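PDB 5GJ3: periplasmic binding protein from Roseiflexus sp. RS-1, which binds heme in the periplasm, two molecules at once in this form, and probably delivers it to a heme-uptake transporter. Local coordinates for residues G217-P222 and R231-I236. Residues are numbered along the deposited sequence; the frame is centred on the assembly and turned at random.
Sequences GLLKIP and RQRRII
L218 and I235 point at each other and meet tip to tip, CD2 of L218 lying 3.8 Å from CD1 of I235. L218 CD2 is also 4.0 Å from both CG1 and CG2 of I235 and sits between the CG1-CD1 arm and the CG2 methyl. L218 gets there with CG swung anti to the backbone N (chi1 173°). L219, the next residue, also points toward the other segment but with CG anti to its carbonyl carbon (chi1 -62°), and its two methyls divide the work: L219 CD2 comes within 4.4 Å of I235 CD1, while L219 CD1 packs on the aliphatic part of R233, 4.0 Å from R233 CG. R233, with positive phi, follows helix 228-232 in a Schellman motif. Its chain runs extended past that methyl, then bends at chi3 (76°), and the guanidinium forms a salt bridge from NH1 to D216 OD1 in helix 214-218, just before the segment. The contact thus ties the end of helix 214-218, with its type I turn, to the link between helix 228-232 and strand 235-238; I235 continues onto L202 and V204 of the parallel neighbour 201-205, V215 lies against R233 and I235, and L224 against L218 and L219.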
ATOM      1  N   GLY A 217       5.315  13.465 -19.541  1.00 28.75           N
ATOM      2  CA  GLY A 217       3.848  13.556 -19.628  1.00 27.53           C
ATOM      3  C   GLY A 217       3.188  14.164 -18.385  1.00 27.38           C
ATOM      4  O   GLY A 217       2.291  15.004 -18.484  1.00 28.62           O
ATOM      5  N   LEU A 218       3.617  13.747 -17.194  1.00 25.47           N
ATOM      6  CA  LEU A 218       2.987  14.248 -15.952  1.00 25.62           C
ATOM      7  C   LEU A 218       3.000  15.790 -15.912  1.00 25.17           C
ATOM      8  O   LEU A 218       2.015  16.440 -15.584  1.00 26.58           O
ATOM      9  CB  LEU A 218       3.730  13.676 -14.707  1.00 24.80           C
ATOM     10  CG  LEU A 218       3.329  14.204 -13.311  1.00 25.01           C
ATOM     11  CD1 LEU A 218       1.943  13.683 -13.002  1.00 25.51           C
ATOM     12  CD2 LEU A 218       4.290  13.762 -12.209  1.00 24.28           C
ATOM     13  N   LEU A 219       4.135  16.365 -16.260  1.00 23.36           N
ATOM     14  CA  LEU A 219       4.298  17.812 -16.188  1.00 27.48           C
ATOM     15  C   LEU A 219       3.599  18.569 -17.317  1.00 32.24           C
ATOM     16  O   LEU A 219       3.615  19.812 -17.323  1.00 34.02           O
ATOM     17  CB  LEU A 219       5.785  18.191 -16.112  1.00 27.21           C
ATOM     18  CG  LEU A 219       6.376  17.597 -14.828  1.00 25.85           C
ATOM     19  CD1 LEU A 219       7.819  18.022 -14.641  1.00 27.49           C
ATOM     20  CD2 LEU A 219       5.504  17.983 -13.628  1.00 28.06           C
ATOM     21  N   LYS A 220       2.980  17.836 -18.252  1.00 33.29           N
ATOM     22  CA  LYS A 220       2.103  18.430 -19.259  0.50 34.49           C
ATOM     23  C   LYS A 220       0.683  18.585 -18.718  1.00 34.60           C
ATOM     24  O   LYS A 220      -0.152  19.240 -19.330  1.00 33.96           O
ATOM     25  CB  LYS A 220       2.108  17.602 -20.554  0.50 37.74           C
ATOM     26  CG  LYS A 220       3.369  17.757 -21.398  0.50 39.43           C
ATOM     27  CD  LYS A 220       3.327  16.872 -22.641  0.50 40.28           C
ATOM     28  CE  LYS A 220       2.013  17.029 -23.395  0.50 40.27           C
ATOM     29  NZ  LYS A 220       2.030  16.344 -24.720  0.50 40.73           N
ATOM     30  N   ILE A 221       0.398  17.971 -17.572  1.00 30.61           N
ATOM     31  CA  ILE A 221      -0.905  18.138 -16.909  1.00 30.89           C
ATOM     32  C   ILE A 221      -0.993  19.588 -16.389  1.00 33.63           C
ATOM     33  O   ILE A 221      -0.051  20.097 -15.746  1.00 32.49           O
ATOM     34  CB  ILE A 221      -1.121  17.118 -15.767  1.00 31.04           C
ATOM     35  CG1 ILE A 221      -1.177  15.680 -16.324  1.00 29.83           C
ATOM     36  CG2 ILE A 221      -2.384  17.449 -14.988  1.00 31.11           C
ATOM     37  CD1 ILE A 221      -1.168  14.595 -15.248  1.00 31.07           C
ATOM     38  N   PRO A 222      -2.093  20.286 -16.717  1.00 36.13           N
ATOM     39  CA  PRO A 222      -2.110  21.754 -16.474  1.00 34.17           C
ATOM     40  C   PRO A 222      -1.793  22.086 -15.019  1.00 31.94           C
ATOM     41  O   PRO A 222      -2.261  21.393 -14.125  1.00 32.44           O
ATOM     42  CB  PRO A 222      -3.568  22.143 -16.774  1.00 34.51           C
ATOM     43  CG  PRO A 222      -4.055  21.088 -17.726  1.00 37.86           C
ATOM     44  CD  PRO A 222      -3.374  19.801 -17.284  1.00 34.13           C
ATOM     45  N   ARG A 231       8.903  22.443 -11.088  1.00 24.36           N
ATOM     46  CA  ARG A 231      10.095  23.198 -11.482  1.00 23.65           C
ATOM     47  C   ARG A 231      11.424  22.480 -11.258  1.00 26.66           C
ATOM     48  O   ARG A 231      12.371  22.703 -12.016  1.00 26.21           O
ATOM     49  CB  ARG A 231      10.157  24.545 -10.743  1.00 22.40           C
ATOM     50  CG  ARG A 231       9.062  25.531 -11.117  1.00 22.64           C
ATOM     51  CD  ARG A 231       9.052  26.663 -10.075  1.00 23.09           C
ATOM     52  NE  ARG A 231       8.067  27.700 -10.403  1.00 23.39           N
ATOM     53  CZ  ARG A 231       7.318  28.359  -9.503  1.00 25.51           C
ATOM     54  NH1 ARG A 231       7.417  28.082  -8.179  1.00 20.93           N
ATOM     55  NH2 ARG A 231       6.445  29.274  -9.937  1.00 24.32           N
ATOM     56  N   GLN A 232      11.535  21.723 -10.169  1.00 26.96           N
ATOM     57  CA  GLN A 232      12.751  20.962  -9.881  1.00 29.14           C
ATOM     58  C   GLN A 232      12.630  19.479 -10.288  1.00 28.74           C
ATOM     59  O   GLN A 232      13.518  18.679  -9.990  1.00 28.11           O
ATOM     60  CB  GLN A 232      13.110  21.092  -8.381  1.00 31.95           C
ATOM     61  CG  GLN A 232      13.347  22.526  -7.926  1.00 31.98           C
ATOM     62  CD  GLN A 232      13.980  22.610  -6.535  1.00 41.28           C
ATOM     63  OE1 GLN A 232      13.938  21.645  -5.765  1.00 43.16           O
ATOM     64  NE2 GLN A 232      14.575  23.774  -6.204  1.00 34.26           N
ATOM     65  N   ARG A 233      11.546  19.137 -10.977  1.00 25.31           N
ATOM     66  CA  ARG A 233      11.228  17.756 -11.350  1.00 26.34           C
ATOM     67  C   ARG A 233      11.276  16.808 -10.129  1.00 24.92           C
ATOM     68  O   ARG A 233      11.788  15.700 -10.215  1.00 22.32           O
ATOM     69  CB  ARG A 233      12.085  17.261 -12.547  1.00 28.10           C
ATOM     70  CG  ARG A 233      11.784  18.031 -13.832  1.00 30.84           C
ATOM     71  CD  ARG A 233      12.754  17.747 -14.981  1.00 37.90           C
ATOM     72  NE  ARG A 233      12.527  16.446 -15.640  1.00 44.43           N
ATOM     73  CZ  ARG A 233      11.736  16.229 -16.700  1.00 48.69           C
ATOM     74  NH1 ARG A 233      11.625  14.993 -17.210  1.00 51.64           N
ATOM     75  NH2 ARG A 233      11.046  17.224 -17.255  1.00 47.53           N
ATOM     76  N   ARG A 234      10.722  17.247  -8.998  1.00 21.85           N
ATOM     77  CA  ARG A 234      10.817  16.470  -7.773  1.00 22.15           C
ATOM     78  C   ARG A 234       9.615  15.541  -7.707  1.00 20.98           C
ATOM     79  O   ARG A 234       8.614  15.815  -7.044  1.00 20.03           O
ATOM     80  CB  ARG A 234      10.864  17.419  -6.609  1.00 25.39           C
ATOM     81  CG  ARG A 234      11.506  16.849  -5.389  1.00 27.40           C
ATOM     82  CD  ARG A 234      11.659  17.965  -4.390  1.00 26.52           C
ATOM     83  NE  ARG A 234      12.761  18.893  -4.600  1.00 23.11           N
ATOM     84  CZ  ARG A 234      13.989  18.708  -4.118  1.00 25.52           C
ATOM     85  NH1 ARG A 234      14.317  17.573  -3.535  1.00 21.28           N
ATOM     86  NH2 ARG A 234      14.914  19.640  -4.244  1.00 23.98           N
ATOM     87  N   ILE A 235       9.711  14.437  -8.456  1.00 22.77           N
ATOM     88  CA  ILE A 235       8.645  13.453  -8.548  1.00 24.25           C
ATOM     89  C   ILE A 235       9.231  12.217  -7.859  1.00 24.53           C
ATOM     90  O   ILE A 235      10.346  11.817  -8.198  1.00 21.67           O
ATOM     91  CB  ILE A 235       8.296  13.032 -10.018  1.00 26.80           C
ATOM     92  CG1 ILE A 235       8.096  14.221 -11.001  1.00 29.76           C
ATOM     93  CG2 ILE A 235       7.180  11.986 -10.067  1.00 26.16           C
ATOM     94  CD1 ILE A 235       7.290  15.387 -10.513  1.00 30.12           C
ATOM     95  N   ILE A 236       8.479  11.615  -6.931  1.00 22.36           N
ATOM     96  CA  ILE A 236       8.879  10.340  -6.285  1.00 23.31           C
ATOM     97  C   ILE A 236       7.839   9.340  -6.797  1.00 22.48           C
ATOM     98  O   ILE A 236       6.647   9.552  -6.632  1.00 23.72           O
ATOM     99  CB  ILE A 236       8.706  10.379  -4.722  1.00 24.68           C
ATOM    100  CG1 ILE A 236       9.458  11.520  -4.044  1.00 24.19           C
ATOM    101  CG2 ILE A 236       9.044   9.021  -4.077  1.00 25.93           C
ATOM    102  CD1 ILE A 236      10.931  11.585  -4.378  1.00 34.27           C
TER